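Local coordinates for protein glutathione transferase (Leptospira interrogans serovar Lai, PDB 3UBK) that binds glutathione and probably catalyses its conjugation to electrophilic substrates, at residues Ile121-His126 with Pro174-Leu179; Thr97-Tyr102 with Phe159-Val164. All blocks are in the same frame, centred on the assembly; numbering follows the deposited sequence.

Interaction 1. Residues Ile121-His126 with Pro174-Leu179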
# COMPACT_ATOMS: atom_id res chain seq x y z
N ILE A 121 9.42 6.40 22.70
CA ILE A 121 9.00 6.14 21.34
C ILE A 121 9.87 5.08 20.72
O ILE A 121 9.45 4.33 19.89
CB ILE A 121 9.12 7.38 20.53
CG1 ILE A 121 8.08 8.40 20.98
CG2 ILE A 121 8.93 7.04 19.08
CD1 ILE A 121 8.19 9.72 20.27
N VAL A 122 11.10 5.02 21.16
CA VAL A 122 12.07 4.03 20.70
C VAL A 122 11.69 2.61 21.14
O VAL A 122 12.06 1.63 20.48
CB VAL A 122 13.49 4.35 21.20
CG1 VAL A 122 14.39 3.12 21.07
CG2 VAL A 122 14.06 5.53 20.43
N GLU A 123 10.96 2.51 22.24
CA GLU A 123 10.49 1.22 22.72
C GLU A 123 9.18 0.81 22.07
O GLU A 123 8.97 -0.36 21.77
CB GLU A 123 10.36 1.21 24.25
CG GLU A 123 11.62 0.74 24.95
CD GLU A 123 11.98 -0.69 24.58
OE1 GLU A 123 11.05 -1.51 24.42
OE2 GLU A 123 13.18 -0.99 24.46
N GLU A 124 8.29 1.78 21.86
CA GLU A 124 7.05 1.50 21.14
C GLU A 124 7.43 0.94 19.78
O GLU A 124 7.05 -0.18 19.43
CB GLU A 124 6.23 2.78 20.94
CG GLU A 124 5.84 3.50 22.22
CD GLU A 124 5.14 4.82 21.94
OE1 GLU A 124 4.67 5.02 20.79
OE2 GLU A 124 5.06 5.66 22.86
N VAL A 125 8.20 1.72 19.03
CA VAL A 125 8.66 1.31 17.71
C VAL A 125 9.36 -0.05 17.77
O VAL A 125 9.20 -0.86 16.87
CB VAL A 125 9.61 2.35 17.08
CG1 VAL A 125 10.23 1.79 15.82
CG2 VAL A 125 8.86 3.64 16.78
N HIS A 126 10.11 -0.30 18.84
CA HIS A 126 10.84 -1.57 18.92
C HIS A 126 9.92 -2.78 18.98
O HIS A 126 10.17 -3.80 18.32
CB HIS A 126 11.84 -1.61 20.08
CG HIS A 126 12.71 -2.83 20.06
ND1 HIS A 126 12.34 -4.02 20.64
CD2 HIS A 126 13.92 -3.06 19.48
CE1 HIS A 126 13.28 -4.93 20.44
NE2 HIS A 126 14.25 -4.37 19.74
N PRO A 174 21.36 -1.68 19.39
CA PRO A 174 22.68 -2.32 19.26
C PRO A 174 22.74 -3.83 19.46
O PRO A 174 23.41 -4.49 18.67
CB PRO A 174 23.50 -1.62 20.34
CG PRO A 174 22.86 -0.28 20.49
CD PRO A 174 21.39 -0.50 20.27
N ASN A 175 22.06 -4.38 20.47
CA ASN A 175 22.07 -5.83 20.61
C ASN A 175 20.66 -6.23 20.45
O ASN A 175 20.30 -7.39 20.54
CB ASN A 175 22.56 -6.23 21.99
CG ASN A 175 23.87 -5.59 22.33
OD1 ASN A 175 24.91 -6.04 21.90
ND2 ASN A 175 23.82 -4.54 23.12
N ASN A 176 19.87 -5.21 20.21
CA ASN A 176 18.44 -5.29 20.17
C ASN A 176 17.75 -5.29 18.81
O ASN A 176 16.54 -5.18 18.74
CB ASN A 176 17.93 -4.13 20.98
CG ASN A 176 16.80 -4.51 21.81
OD1 ASN A 176 16.54 -5.68 21.97
ND2 ASN A 176 16.09 -3.55 22.35
N HIS A 177 18.50 -5.37 17.72
CA HIS A 177 17.94 -5.15 16.40
C HIS A 177 16.90 -6.14 16.00
O HIS A 177 17.15 -7.30 15.85
CB HIS A 177 19.06 -5.19 15.37
CG HIS A 177 18.89 -4.23 14.25
ND1 HIS A 177 17.95 -4.40 13.26
CD2 HIS A 177 19.54 -3.08 13.96
CE1 HIS A 177 18.02 -3.39 12.42
NE2 HIS A 177 18.98 -2.58 12.81
N PRO A 178 15.73 -5.62 15.73
CA PRO A 178 14.59 -6.40 15.26
C PRO A 178 14.97 -7.30 14.08
O PRO A 178 14.61 -8.48 14.06
CB PRO A 178 13.59 -5.33 14.80
CG PRO A 178 13.94 -4.12 15.62
CD PRO A 178 15.43 -4.17 15.78
N LEU A 179 15.69 -6.75 13.12
CA LEU A 179 16.05 -7.51 11.92
C LEU A 179 16.84 -8.77 12.22
O LEU A 179 16.79 -9.73 11.46
CB LEU A 179 16.79 -6.63 10.92
CG LEU A 179 15.91 -6.23 9.75
CD1 LEU A 179 16.70 -5.43 8.74
CD2 LEU A 179 15.34 -7.49 9.12
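H126 reaches from helix 119-139 to N176, tying this helix of the all-helical C-terminal half of the glutathione transferase fold to the irregular loop between helices 153-169 and 185-193. The imidazole meets N176 twice, once with its rim and once with a face. At the rim, H126 NE2 donates to the backbone oxygen N176 O over 2.6 Å, a short bond. Its N-H...O angle is 164°, and the acceptor lies practically in the ring plane, while the nitrogen in turn lies in the carbonyl plane. As a carbonyl can only accept, the bond is consistent with a hydrogen on NE2.

Over one face of the ring comes the side-chain amide of the same asparagine. N176 ND2 stands above the plane, displaced toward the rim, and is 3.3 Å from H126 NE2. The two flat groups are only 19° from parallel, so the amide partly overlaps the imidazole as a lid. Although both amide heteroatoms come close to NE2, the angles are poor and neither is hydrogen-bonded to it; the backbone carbonyl accepts the hydrogen bond instead. The ring extends outward from the helix because its CG is anti to the backbone N (chi1 -173°), which carries NE2 across to the loop.

P178 adds apolar contact, its pyrrolidine approaching the imidazole obliquely. Y173, just before P174, also meets the H126 ring, and its hydroxyl is hydrogen-bonded to V122 O one turn back on the helix. This joint is partly buried and made by very few residues; E123 adds merely a marginal approach near N176. On the proline side, the nearest pair is H126 CD2 and P178 CG, 4.0 Å apart.

Interaction 2. Residues Thr97-Tyr102 with Phe159-Val164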
# COMPACT_ATOMS: atom_id res chain seq x y z
N THR A 97 3.68 -5.71 1.28
CA THR A 97 2.89 -4.86 2.17
C THR A 97 3.39 -4.90 3.60
O THR A 97 3.54 -3.85 4.24
CB THR A 97 1.39 -5.25 2.13
OG1 THR A 97 0.88 -4.97 0.82
CG2 THR A 97 0.60 -4.46 3.14
N ILE A 98 3.66 -6.09 4.11
CA ILE A 98 4.18 -6.21 5.47
C ILE A 98 5.48 -5.42 5.62
O ILE A 98 5.64 -4.65 6.57
CB ILE A 98 4.44 -7.67 5.86
CG1 ILE A 98 3.11 -8.42 6.02
CG2 ILE A 98 5.26 -7.74 7.16
CD1 ILE A 98 3.27 -9.94 5.93
N ILE A 99 6.40 -5.60 4.67
CA ILE A 99 7.66 -4.88 4.74
C ILE A 99 7.48 -3.37 4.72
O ILE A 99 8.10 -2.65 5.51
CB ILE A 99 8.64 -5.28 3.61
CG1 ILE A 99 9.11 -6.71 3.84
CG2 ILE A 99 9.81 -4.29 3.56
CD1 ILE A 99 9.77 -7.36 2.63
N GLU A 100 6.61 -2.87 3.85
CA GLU A 100 6.45 -1.42 3.73
C GLU A 100 5.60 -0.80 4.83
O GLU A 100 5.95 0.24 5.39
CB GLU A 100 5.85 -1.05 2.37
CG GLU A 100 6.83 -1.06 1.25
CD GLU A 100 6.27 -0.48 -0.01
OE1 GLU A 100 5.06 -0.18 -0.06
OE2 GLU A 100 7.04 -0.32 -0.96
N THR A 101 4.45 -1.42 5.11
CA THR A 101 3.46 -0.80 5.98
C THR A 101 3.70 -1.07 7.46
O THR A 101 3.49 -0.20 8.29
CB THR A 101 2.02 -1.23 5.60
OG1 THR A 101 1.81 -0.93 4.22
CG2 THR A 101 0.99 -0.46 6.43
N TYR A 102 4.16 -2.26 7.79
CA TYR A 102 4.32 -2.65 9.16
C TYR A 102 5.77 -2.65 9.63
O TYR A 102 6.02 -2.81 10.79
CB TYR A 102 3.70 -4.01 9.39
CG TYR A 102 2.32 -4.14 8.84
CD1 TYR A 102 1.36 -3.21 9.10
CD2 TYR A 102 1.97 -5.20 8.06
CE1 TYR A 102 0.12 -3.33 8.60
CE2 TYR A 102 0.75 -5.33 7.57
CZ TYR A 102 -0.18 -4.39 7.82
OH TYR A 102 -1.41 -4.54 7.30
N PHE A 159 14.64 -5.85 -0.58
CA PHE A 159 16.02 -5.39 -0.62
C PHE A 159 16.11 -3.88 -0.40
O PHE A 159 16.99 -3.39 0.30
CB PHE A 159 16.71 -5.78 -1.94
CG PHE A 159 18.19 -5.54 -1.93
CD1 PHE A 159 19.06 -6.47 -1.39
CD2 PHE A 159 18.72 -4.38 -2.47
CE1 PHE A 159 20.43 -6.25 -1.37
CE2 PHE A 159 20.09 -4.14 -2.46
CZ PHE A 159 20.94 -5.08 -1.92
N ALA A 160 15.19 -3.14 -1.02
CA ALA A 160 15.17 -1.70 -0.88
C ALA A 160 14.91 -1.25 0.58
O ALA A 160 15.63 -0.40 1.10
CB ALA A 160 14.12 -1.11 -1.80
N HIS A 161 13.90 -1.82 1.23
CA HIS A 161 13.49 -1.35 2.56
C HIS A 161 14.30 -1.97 3.71
O HIS A 161 14.69 -1.29 4.64
CB HIS A 161 12.00 -1.62 2.79
CG HIS A 161 11.10 -0.84 1.89
ND1 HIS A 161 11.17 0.53 1.76
CD2 HIS A 161 10.07 -1.24 1.10
CE1 HIS A 161 10.25 0.94 0.91
NE2 HIS A 161 9.56 -0.11 0.50
N LEU A 162 14.54 -3.27 3.62
CA LEU A 162 15.19 -3.96 4.72
C LEU A 162 16.66 -3.61 4.85
O LEU A 162 17.22 -3.63 5.94
CB LEU A 162 15.02 -5.47 4.58
CG LEU A 162 13.58 -5.97 4.68
CD1 LEU A 162 13.55 -7.48 4.51
CD2 LEU A 162 12.90 -5.55 5.99
N SER A 163 17.30 -3.30 3.73
CA SER A 163 18.69 -2.91 3.78
C SER A 163 18.79 -1.59 4.54
O SER A 163 19.69 -1.41 5.36
CB SER A 163 19.28 -2.78 2.38
OG SER A 163 18.63 -1.75 1.67
N VAL A 164 17.86 -0.69 4.27
CA VAL A 164 17.82 0.62 4.93
C VAL A 164 17.44 0.48 6.40
O VAL A 164 18.01 1.15 7.27
CB VAL A 164 16.82 1.57 4.24
CG1 VAL A 164 16.40 2.68 5.20
CG2 VAL A 164 17.41 2.14 2.96
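I99 and H161 bury the most surface here, with E100 and L162 contributing about half as much each, where helix 86-111 crosses helix 153-169. The axes of the two short segments approach to 9.9 Å at a crossing angle of 48°, and E100 and H161 have the nearest CA atoms.

The apolar part of the contact rests on one methyl branch. I99 CG2 lies 3.5 Å from H161 CB and also reaches the start of the imidazole, which it meets obliquely; on the same methyl, L162 CD2 closes in at 4.1 Å. With CG2 anti to the backbone N, this branch rather than CG1 faces the partner helix.

The polar part lies beside it. H161 NE2 donates to E100 OE2 at 2.9 Å with an N-H...O angle of 163°. The oxygen sits at the ring edge, close to the imidazole plane, but the carboxylate is turned steeply to the ring, 77° between planes. It is met on its anti side, and the donor is somewhat out of the carboxylate plane. E100 CG comes close as well, 3.0 Å from H161 NE2, but displaced to one side of the ring plane, so the glutamate touches the ring with its chain as well as its oxygen.

Both partners have further bonds. E100 OE2 also forms a salt bridge with K17, which probably favours the charged carboxylate, and H161 ND1 is hydrogen-bonded to N13 OD1, so both ring nitrogens are engaged and the imidazole's rotation is fixed. Y14 meets that ring edge-to-face. The E100 side chain comes within about 4 Å of S64, a glutathione-binding residue, which places this buried helix-helix contact of the GST C-terminal domain alongside the interface with the glutathione-binding N-terminal domain.

Interactions 1 and 2 both lie in the helical C-terminal domain, their centres about 16 Å apart. Along the chain their segments alternate: 97-102, 121-126, 159-164, then 174-179. Helices 86-111, 119-139 and 153-169 follow one another, and each interaction brings together segments separated by some fifty mostly helical residues, among them one segment of the other. They also touch directly, L179 CD1 packing 3.4 Å from L162 O. Interaction 2 is buried near the middle of the chain, close to a glutathione-binding residue, whereas interaction 1 lies about 20 Å from the chain centre, away from the glutathione-binding residues. Together they connect the interior of the helical domain to its periphery.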